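Local coordinates for protein tryptophan--tRNA ligase (Mycoplasma pneumoniae, PDB 2YY5) that catalyses the ATP-dependent attachment of tryptophan to tRNA(Trp), and so supplies tryptophanyl-tRNA to the ribosome, at residues P199-K202 and S206-N209; V213-D218 and V224-Q229; A230-F235 and T249-I254. The protein carries 1 engineered substitution. All blocks are in the same frame, centred on the assembly; numbering follows the deposited sequence.

Contact 1: residues P199-K202 and S206-N209. With WSA (5'-O-[(L-tryptophylamino)sulfonyl]adenosine), chain J; SO4 (sulfate ion), chain H.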
# COMPACT_ATOMS: atom_id res chain seq x y z
N PRO B 199 -3.60 25.88 -25.84
CA PRO B 199 -2.71 24.89 -26.43
C PRO B 199 -1.29 24.76 -25.85
O PRO B 199 -0.49 23.97 -26.35
CB PRO B 199 -2.73 25.26 -27.91
CG PRO B 199 -2.92 26.73 -27.88
CD PRO B 199 -3.97 26.92 -26.82
N THR B 200 -0.99 25.53 -24.80
CA THR B 200 0.33 25.46 -24.17
C THR B 200 0.30 24.44 -23.03
O THR B 200 1.30 24.22 -22.34
CB THR B 200 0.75 26.83 -23.59
OG1 THR B 200 -0.12 27.18 -22.51
CG2 THR B 200 0.69 27.91 -24.66
N LYS B 201 -0.87 23.83 -22.86
CA LYS B 201 -1.11 22.84 -21.81
C LYS B 201 -1.69 21.59 -22.49
O LYS B 201 -2.26 21.70 -23.58
CB LYS B 201 -2.13 23.43 -20.82
CG LYS B 201 -2.30 22.68 -19.51
CD LYS B 201 -3.72 22.85 -18.95
CE LYS B 201 -4.14 24.32 -18.78
NZ LYS B 201 -5.56 24.44 -18.30
N LYS B 202 -1.53 20.42 -21.88
CA LYS B 202 -2.06 19.19 -22.48
C LYS B 202 -3.53 19.03 -22.14
O LYS B 202 -4.02 19.62 -21.18
CB LYS B 202 -1.30 17.95 -21.98
CG LYS B 202 -1.54 17.62 -20.51
CD LYS B 202 -0.79 16.38 -20.05
CE LYS B 202 -1.65 15.14 -20.07
NZ LYS B 202 -2.82 15.23 -19.14
N SER B 206 -8.54 16.99 -15.57
CA SER B 206 -8.60 17.96 -14.49
C SER B 206 -8.81 19.43 -14.88
O SER B 206 -9.12 20.25 -14.01
CB SER B 206 -7.33 17.86 -13.62
OG SER B 206 -6.16 18.26 -14.33
N SER B 207 -8.66 19.77 -16.15
CA SER B 207 -8.85 21.16 -16.57
C SER B 207 -10.21 21.71 -16.15
O SER B 207 -11.25 21.12 -16.42
CB SER B 207 -8.69 21.30 -18.08
OG SER B 207 -7.35 21.03 -18.46
N LYS B 208 -10.16 22.87 -15.50
CA LYS B 208 -11.35 23.57 -15.02
C LYS B 208 -12.26 23.90 -16.20
O LYS B 208 -13.46 23.57 -16.21
CB LYS B 208 -10.91 24.85 -14.32
CG LYS B 208 -10.14 25.83 -15.23
CD LYS B 208 -9.02 26.58 -14.49
CE LYS B 208 -7.70 25.85 -14.62
NZ LYS B 208 -7.83 24.43 -14.19
N ASN B 209 -11.68 24.55 -17.20
CA ASN B 209 -12.38 24.95 -18.41
C ASN B 209 -12.56 23.74 -19.32
O ASN B 209 -11.59 23.12 -19.76
CB ASN B 209 -11.57 26.04 -19.11
CG ASN B 209 -12.25 26.57 -20.34
OD1 ASN B 209 -11.88 27.63 -20.84
ND2 ASN B 209 -13.23 25.84 -20.85
CD2 WSA J . -0.69 3.08 -15.59
CE3 WSA J . -0.41 3.22 -16.94
CZ3 WSA J . 0.53 2.38 -17.54
CH2 WSA J . 1.17 1.41 -16.78
CZ2 WSA J . 0.89 1.27 -15.43
CE2 WSA J . -0.05 2.11 -14.83
N11 WSA J . -0.52 2.19 -13.59
CD1 WSA J . -1.43 3.16 -13.53
CG WSA J . -1.57 3.73 -14.73
CB WSA J . -2.52 4.87 -15.08
CA WSA J . -1.77 6.11 -15.54
NH3 WSA J . -0.83 6.56 -14.50
C WSA J . -2.78 7.22 -15.84
O WSA J . -3.29 7.85 -14.92
NS WSA J . -3.07 7.46 -17.12
S WSA J . -4.49 8.24 -17.24
O1S WSA J . -5.59 7.40 -16.65
O2S WSA J . -4.44 9.54 -16.50
O5' WSA J . -4.71 8.44 -18.64
C5' WSA J . -4.64 7.31 -19.51
C4' WSA J . -3.60 7.44 -20.63
O4' WSA J . -3.87 8.63 -21.40
C3' WSA J . -2.16 7.55 -20.13
O3' WSA J . -1.29 6.82 -21.00
C2' WSA J . -1.90 9.05 -20.28
O2' WSA J . -0.49 9.28 -20.44
C1' WSA J . -2.61 9.28 -21.61
N9 WSA J . -2.83 10.73 -21.82
C8 WSA J . -3.42 11.55 -20.95
N7 WSA J . -3.51 12.77 -21.47
C5 WSA J . -2.98 12.73 -22.69
C4 WSA J . -2.53 11.43 -22.91
N3 WSA J . -1.95 11.13 -24.08
C2 WSA J . -1.80 12.05 -25.02
N1 WSA J . -2.21 13.29 -24.84
C6 WSA J . -2.81 13.67 -23.70
N6 WSA J . -3.24 14.92 -23.53
S SO4 H . -5.67 12.73 -17.69
O1 SO4 H . -4.21 12.58 -17.68
O2 SO4 H . -6.18 12.69 -16.29
O3 SO4 H . -6.02 14.01 -18.33
O4 SO4 H . -6.27 11.62 -18.43
O HOH W 1 -6.54 20.55 -20.75

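Contact 2: residues V213-D218 and V224-Q229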
# COMPACT_ATOMS: atom_id res chain seq x y z
N VAL B 213 -11.29 20.61 -23.61
CA VAL B 213 -11.23 19.15 -23.65
C VAL B 213 -12.37 18.52 -24.45
O VAL B 213 -13.54 18.84 -24.24
CB VAL B 213 -11.25 18.56 -22.22
CG1 VAL B 213 -11.30 17.04 -22.27
CG2 VAL B 213 -10.02 19.04 -21.45
N ILE B 214 -12.02 17.62 -25.37
CA ILE B 214 -13.03 16.92 -26.15
C ILE B 214 -13.28 15.60 -25.43
O ILE B 214 -12.44 14.71 -25.50
CB ILE B 214 -12.55 16.62 -27.59
CG1 ILE B 214 -12.17 17.92 -28.31
CG2 ILE B 214 -13.62 15.86 -28.36
CD1 ILE B 214 -13.32 18.90 -28.45
N TYR B 215 -14.39 15.49 -24.71
CA TYR B 215 -14.71 14.26 -23.98
C TYR B 215 -15.23 13.21 -24.94
O TYR B 215 -15.89 13.53 -25.93
CB TYR B 215 -15.75 14.52 -22.89
CG TYR B 215 -15.32 15.53 -21.85
CD1 TYR B 215 -14.21 15.30 -21.04
CD2 TYR B 215 -16.01 16.74 -21.69
CE1 TYR B 215 -13.78 16.24 -20.11
CE2 TYR B 215 -15.59 17.69 -20.77
CZ TYR B 215 -14.48 17.44 -19.98
OH TYR B 215 -14.06 18.39 -19.08
N LEU B 216 -14.94 11.94 -24.64
CA LEU B 216 -15.38 10.84 -25.48
C LEU B 216 -16.91 10.71 -25.51
O LEU B 216 -17.47 10.15 -26.44
CB LEU B 216 -14.72 9.54 -25.02
CG LEU B 216 -13.41 9.20 -25.75
CD1 LEU B 216 -12.59 10.45 -26.00
CD2 LEU B 216 -12.62 8.18 -24.96
N ASP B 217 -17.58 11.24 -24.49
CA ASP B 217 -19.03 11.19 -24.43
C ASP B 217 -19.65 12.57 -24.67
O ASP B 217 -20.72 12.90 -24.16
CB ASP B 217 -19.50 10.65 -23.07
CG ASP B 217 -19.13 11.56 -21.92
OD1 ASP B 217 -19.00 12.78 -22.13
OD2 ASP B 217 -18.99 11.05 -20.79
N ASP B 218 -18.96 13.39 -25.45
CA ASP B 218 -19.45 14.71 -25.77
C ASP B 218 -20.37 14.59 -26.98
O ASP B 218 -20.02 13.92 -27.95
CB ASP B 218 -18.28 15.64 -26.10
CG ASP B 218 -17.98 16.63 -25.00
OD1 ASP B 218 -16.95 17.34 -25.12
OD2 ASP B 218 -18.75 16.73 -24.02
N VAL B 224 -18.81 20.36 -31.92
CA VAL B 224 -18.83 21.43 -32.92
C VAL B 224 -18.45 22.78 -32.31
O VAL B 224 -17.58 23.47 -32.84
CB VAL B 224 -20.22 21.57 -33.58
CG1 VAL B 224 -20.30 22.86 -34.38
CG2 VAL B 224 -20.47 20.40 -34.51
N LYS B 225 -19.10 23.14 -31.21
CA LYS B 225 -18.81 24.43 -30.58
C LYS B 225 -17.38 24.53 -30.06
O LYS B 225 -16.69 25.54 -30.27
CB LYS B 225 -19.79 24.69 -29.42
CG LYS B 225 -19.68 26.10 -28.83
CD LYS B 225 -20.36 26.22 -27.46
CE LYS B 225 -19.55 25.52 -26.36
NZ LYS B 225 -20.14 25.67 -25.00
N LYS B 226 -16.91 23.49 -29.37
CA LYS B 226 -15.57 23.49 -28.80
C LYS B 226 -14.46 23.69 -29.82
O LYS B 226 -13.51 24.43 -29.58
CB LYS B 226 -15.33 22.20 -28.03
CG LYS B 226 -16.16 22.09 -26.78
CD LYS B 226 -15.84 20.84 -26.00
CE LYS B 226 -16.58 20.87 -24.68
NZ LYS B 226 -16.27 19.69 -23.85
N ILE B 227 -14.58 23.01 -30.95
CA ILE B 227 -13.58 23.09 -31.99
C ILE B 227 -13.63 24.44 -32.71
O ILE B 227 -12.59 25.04 -32.99
CB ILE B 227 -13.74 21.92 -32.98
CG1 ILE B 227 -13.39 20.62 -32.25
CG2 ILE B 227 -12.86 22.11 -34.19
CD1 ILE B 227 -13.83 19.36 -32.94
N ARG B 228 -14.84 24.92 -32.97
CA ARG B 228 -15.01 26.21 -33.64
C ARG B 228 -14.34 27.32 -32.84
O ARG B 228 -13.91 28.31 -33.41
CB ARG B 228 -16.49 26.55 -33.78
CG ARG B 228 -16.73 27.86 -34.50
CD ARG B 228 -17.04 27.60 -35.96
NE ARG B 228 -18.23 26.77 -36.07
CZ ARG B 228 -18.73 26.31 -37.21
NH1 ARG B 228 -19.82 25.57 -37.21
NH2 ARG B 228 -18.12 26.58 -38.36
N GLN B 229 -14.27 27.14 -31.53
CA GLN B 229 -13.67 28.12 -30.63
C GLN B 229 -12.21 27.84 -30.29
O GLN B 229 -11.61 28.56 -29.49
CB GLN B 229 -14.45 28.17 -29.31
CG GLN B 229 -15.95 28.34 -29.42
CD GLN B 229 -16.61 28.11 -28.07
OE1 GLN B 229 -16.52 27.02 -27.50
NE2 GLN B 229 -17.28 29.13 -27.56

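Contact 3: residues A230-F235 and T249-I254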
# COMPACT_ATOMS: atom_id res chain seq x y z
N ALA B 230 -11.65 26.78 -30.85
CA ALA B 230 -10.26 26.42 -30.57
C ALA B 230 -9.35 27.61 -30.83
O ALA B 230 -9.39 28.20 -31.92
CB ALA B 230 -9.83 25.23 -31.43
N THR B 231 -8.55 27.97 -29.84
CA THR B 231 -7.64 29.10 -29.99
C THR B 231 -6.55 28.79 -31.02
O THR B 231 -5.93 27.73 -30.98
CB THR B 231 -6.98 29.49 -28.63
OG1 THR B 231 -6.13 28.44 -28.19
CG2 THR B 231 -8.05 29.73 -27.57
N THR B 232 -6.35 29.71 -31.96
CA THR B 232 -5.34 29.54 -33.00
C THR B 232 -4.24 30.59 -32.83
O THR B 232 -3.53 30.60 -31.82
CB THR B 232 -5.97 29.66 -34.42
OG1 THR B 232 -6.65 30.92 -34.53
CG2 THR B 232 -6.98 28.55 -34.66
N ASP B 233 -4.12 31.48 -33.80
CA ASP B 233 -3.12 32.55 -33.75
C ASP B 233 -3.42 33.52 -34.88
O ASP B 233 -4.36 33.30 -35.65
CB ASP B 233 -1.71 31.96 -33.92
CG ASP B 233 -1.57 31.12 -35.19
OD1 ASP B 233 -1.75 31.68 -36.29
OD2 ASP B 233 -1.28 29.91 -35.07
N SER B 234 -2.65 34.60 -34.98
CA SER B 234 -2.88 35.58 -36.04
C SER B 234 -1.79 35.59 -37.10
O SER B 234 -1.43 36.66 -37.63
CB SER B 234 -3.08 36.98 -35.44
OG SER B 234 -2.03 37.34 -34.56
N PHE B 235 -1.27 34.41 -37.43
CA PHE B 235 -0.23 34.25 -38.44
C PHE B 235 -0.83 33.67 -39.72
O PHE B 235 -0.17 33.64 -40.76
CB PHE B 235 0.87 33.29 -37.96
CG PHE B 235 1.65 33.80 -36.78
CD1 PHE B 235 2.35 35.01 -36.86
CD2 PHE B 235 1.71 33.07 -35.60
CE1 PHE B 235 3.10 35.48 -35.78
CE2 PHE B 235 2.45 33.53 -34.51
CZ PHE B 235 3.15 34.73 -34.60
N THR B 249 -1.05 23.78 -34.79
CA THR B 249 -0.30 22.54 -34.92
C THR B 249 -1.04 21.39 -34.25
O THR B 249 -1.13 20.29 -34.81
CB THR B 249 1.11 22.67 -34.30
OG1 THR B 249 1.76 23.82 -34.85
CG2 THR B 249 1.95 21.42 -34.58
N ASN B 250 -1.58 21.63 -33.06
CA ASN B 250 -2.31 20.62 -32.31
C ASN B 250 -3.51 20.09 -33.09
O ASN B 250 -3.68 18.88 -33.24
CB ASN B 250 -2.79 21.19 -30.98
CG ASN B 250 -3.39 20.13 -30.07
OD1 ASN B 250 -4.42 20.35 -29.44
ND2 ASN B 250 -2.73 18.98 -29.99
N MET B 251 -4.35 21.00 -33.59
CA MET B 251 -5.52 20.58 -34.35
C MET B 251 -5.08 19.79 -35.58
O MET B 251 -5.74 18.86 -36.02
CB MET B 251 -6.34 21.79 -34.80
CG MET B 251 -7.06 22.51 -33.67
SD MET B 251 -8.24 23.74 -34.28
CE MET B 251 -7.15 25.11 -34.63
N LEU B 252 -3.93 20.17 -36.12
CA LEU B 252 -3.40 19.52 -37.30
C LEU B 252 -2.95 18.08 -37.04
O LEU B 252 -3.25 17.19 -37.83
CB LEU B 252 -2.25 20.36 -37.86
CG LEU B 252 -1.90 20.25 -39.35
CD1 LEU B 252 -3.14 20.41 -40.23
CD2 LEU B 252 -0.86 21.33 -39.66
N THR B 253 -2.23 17.84 -35.95
CA THR B 253 -1.78 16.48 -35.68
C THR B 253 -2.94 15.59 -35.22
O THR B 253 -2.90 14.37 -35.41
CB THR B 253 -0.56 16.43 -34.66
OG1 THR B 253 -0.91 15.65 -33.51
CG2 THR B 253 -0.14 17.82 -34.22
N ILE B 254 -3.98 16.19 -34.63
CA ILE B 254 -5.16 15.42 -34.19
C ILE B 254 -5.88 14.93 -35.42
O ILE B 254 -6.28 13.77 -35.50
CB ILE B 254 -6.17 16.28 -33.39
CG1 ILE B 254 -5.59 16.67 -32.02
CG2 ILE B 254 -7.47 15.51 -33.19
CD1 ILE B 254 -6.38 17.73 -31.30

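Contact 1: residues P199-K202 and S206-N209
Lys201 and Ser207 meet in a loose, partly buried, polar contact between the two arms of the KMSKS loop, which lies between strand 183-185 and helix 220-228. No direct hydrogen bond joins the arms. The last part of the Lys201 chain runs up to the Ser207 hydroxyl, with NZ 3.9 Å from Ser207 OG, so the approach is a polar neighbourhood and not a bond. Lys201 CG stands anti to the backbone N (chi1 -168°), which sends the chain toward the other arm, and a bend at chi3 (-55°) turns its end. The chain of Lys208 comes in at the same place, its CE 4.5 Å from Lys201 NZ. The two ammonium groups do not touch, but their like charges would probably disfavour a closer approach.

A water does the bridging. It donates to the backbone O of Lys202 at 2.7 Å and accepts from Ser207 OG at 2.5 Å, giving that buried hydroxyl a polar partner.

Lys202 turns to the ligand instead. A bend at chi3 (-97°) brings its CE to 3.3 Å from N7 of the tryptophanyl-sulfamoyl adenosine, obliquely above the rim of the five-membered ring, and a second bend at chi4 turns NZ toward the sulfate. There NZ makes a weak hydrogen bond to sulfate O1, at 3.3 Å; it is also hydrogen-bonded to Ser204 OG. Lys205 NZ and His18 NE2 bind this sulfate too, which probably came from the crystallisation liquor; basic groups gathered round it are consistent with a site suited to a phosphate of ATP. Lysines presented by a flexible loop to the nucleotide are the hallmark of the KMSKS signature in class I aminoacyl-tRNA synthetases.

Contact 2: residues V213-D218 and V224-Q229
Ile214 faces Lys226 across the contact, their CA atoms 7.5 Å apart, and the backbones diverge to 9.8 Å between the CA atoms of Asp218 and Val224. The first segment is a loop without regular structure that ends in a type I beta turn from Tyr215 to Asp218; the second is the latter part of helix 220-228, the first helix after the KMSKS loop of this class I synthetase.

Lys226 carries the contact. Its chain is extended beyond CG and reaches straight from the helix into the loop, where NZ gives one hydrogen bond to Val213 O at 2.9 Å, nearly in line with the carbonyl (C=O...N angle 177°), and another to Asp218 OD1 at 2.8 Å. The second is also a salt bridge, made on the syn side of the carboxylate. A third bond, to Gln210 O, completes the grip on this buried ammonium, whose charge Asp218 probably balances. Tyr215 crosses the lysine at about a right angle, its CD2 3.7 Å from NZ, and its hydroxyl is held by Gln210.

Nearer the helix backbone, Ile214 slides past Lys226 in the opposite direction and puts CD1 3.9 Å from Lys226 CB. The same methyl lies 4.2 Å from Ile227 CG1, and helix 284-308 closes over these isoleucines through Leu299 and Thr292.

Asp218 OD1 has a second donor: Tyr215 N, inside the turn, comes to it at 3.2 Å from well above the carboxylate plane, 63° out of it.

Contact 3: residues A230-F235 and T249-I254
Ala230 passes Met251 with 8.4 Å between their CA atoms, and Thr232 passes Thr249 with 8.8 Å, so from Ala230 to Thr232 an irregular chain keeps a similar distance from a helix. The helix is 246-259, in the helical region that follows the KMSKS loop of this class I synthetase; the chain is the beginning of the connection leading to it from helix 220-228.

One side chain bridges the gap. Met251 leaves the helix toward the loop and lays SD 3.6 Å from the CB of Ala230. A bend at chi3 (-81°) then turns the end methyl along the loop, where CE meets CG2 of Thr232 at 3.4 Å as the two side chains cross obliquely. The contact is therefore wholly apolar, a methionine end set against two methyls. Lys288 and Leu291 of helix 284-308 also touch Met251, while Lys288 NZ takes the carbonyl of Ala230, so that helix packs against both partners.

Thr232 and Asp233 also touch Val248 of helix 246-259, and beyond Asp233 the chain moves away. Tyr284, of helix 284-308, packs on Thr232 and is hydrogen-bonded through its hydroxyl to Asp233 OD1. That same oxygen closes an Asx turn, accepting from Phe235 N at 3.0 Å on the anti side, 22° out of the carboxylate plane, with an N-H...O angle of 161°.

The three contacts follow one another along the chain, each closed before the next opens, and lie on the same side of the chain's centre. Contact 1 is the one at the ligand; from it the others step back, with a side chain of contact 2 (Val213) about 8 Å from the bound adenylate analogue and one of contact 3 (Met251) about 13 Å away. Contacts 1 and 2, centres 13 Å apart, touch where Ser207 CB lies 4.3 Å from Val213 CG2. Contacts 1 and 3, centres about 15 Å apart, meet where Pro199 packs on Thr231. Contacts 2 and 3 adjoin in sequence, and both pack against helix 284-308, whose Lys288 NZ is hydrogen-bonded to the backbone O of both Arg228 and Ala230.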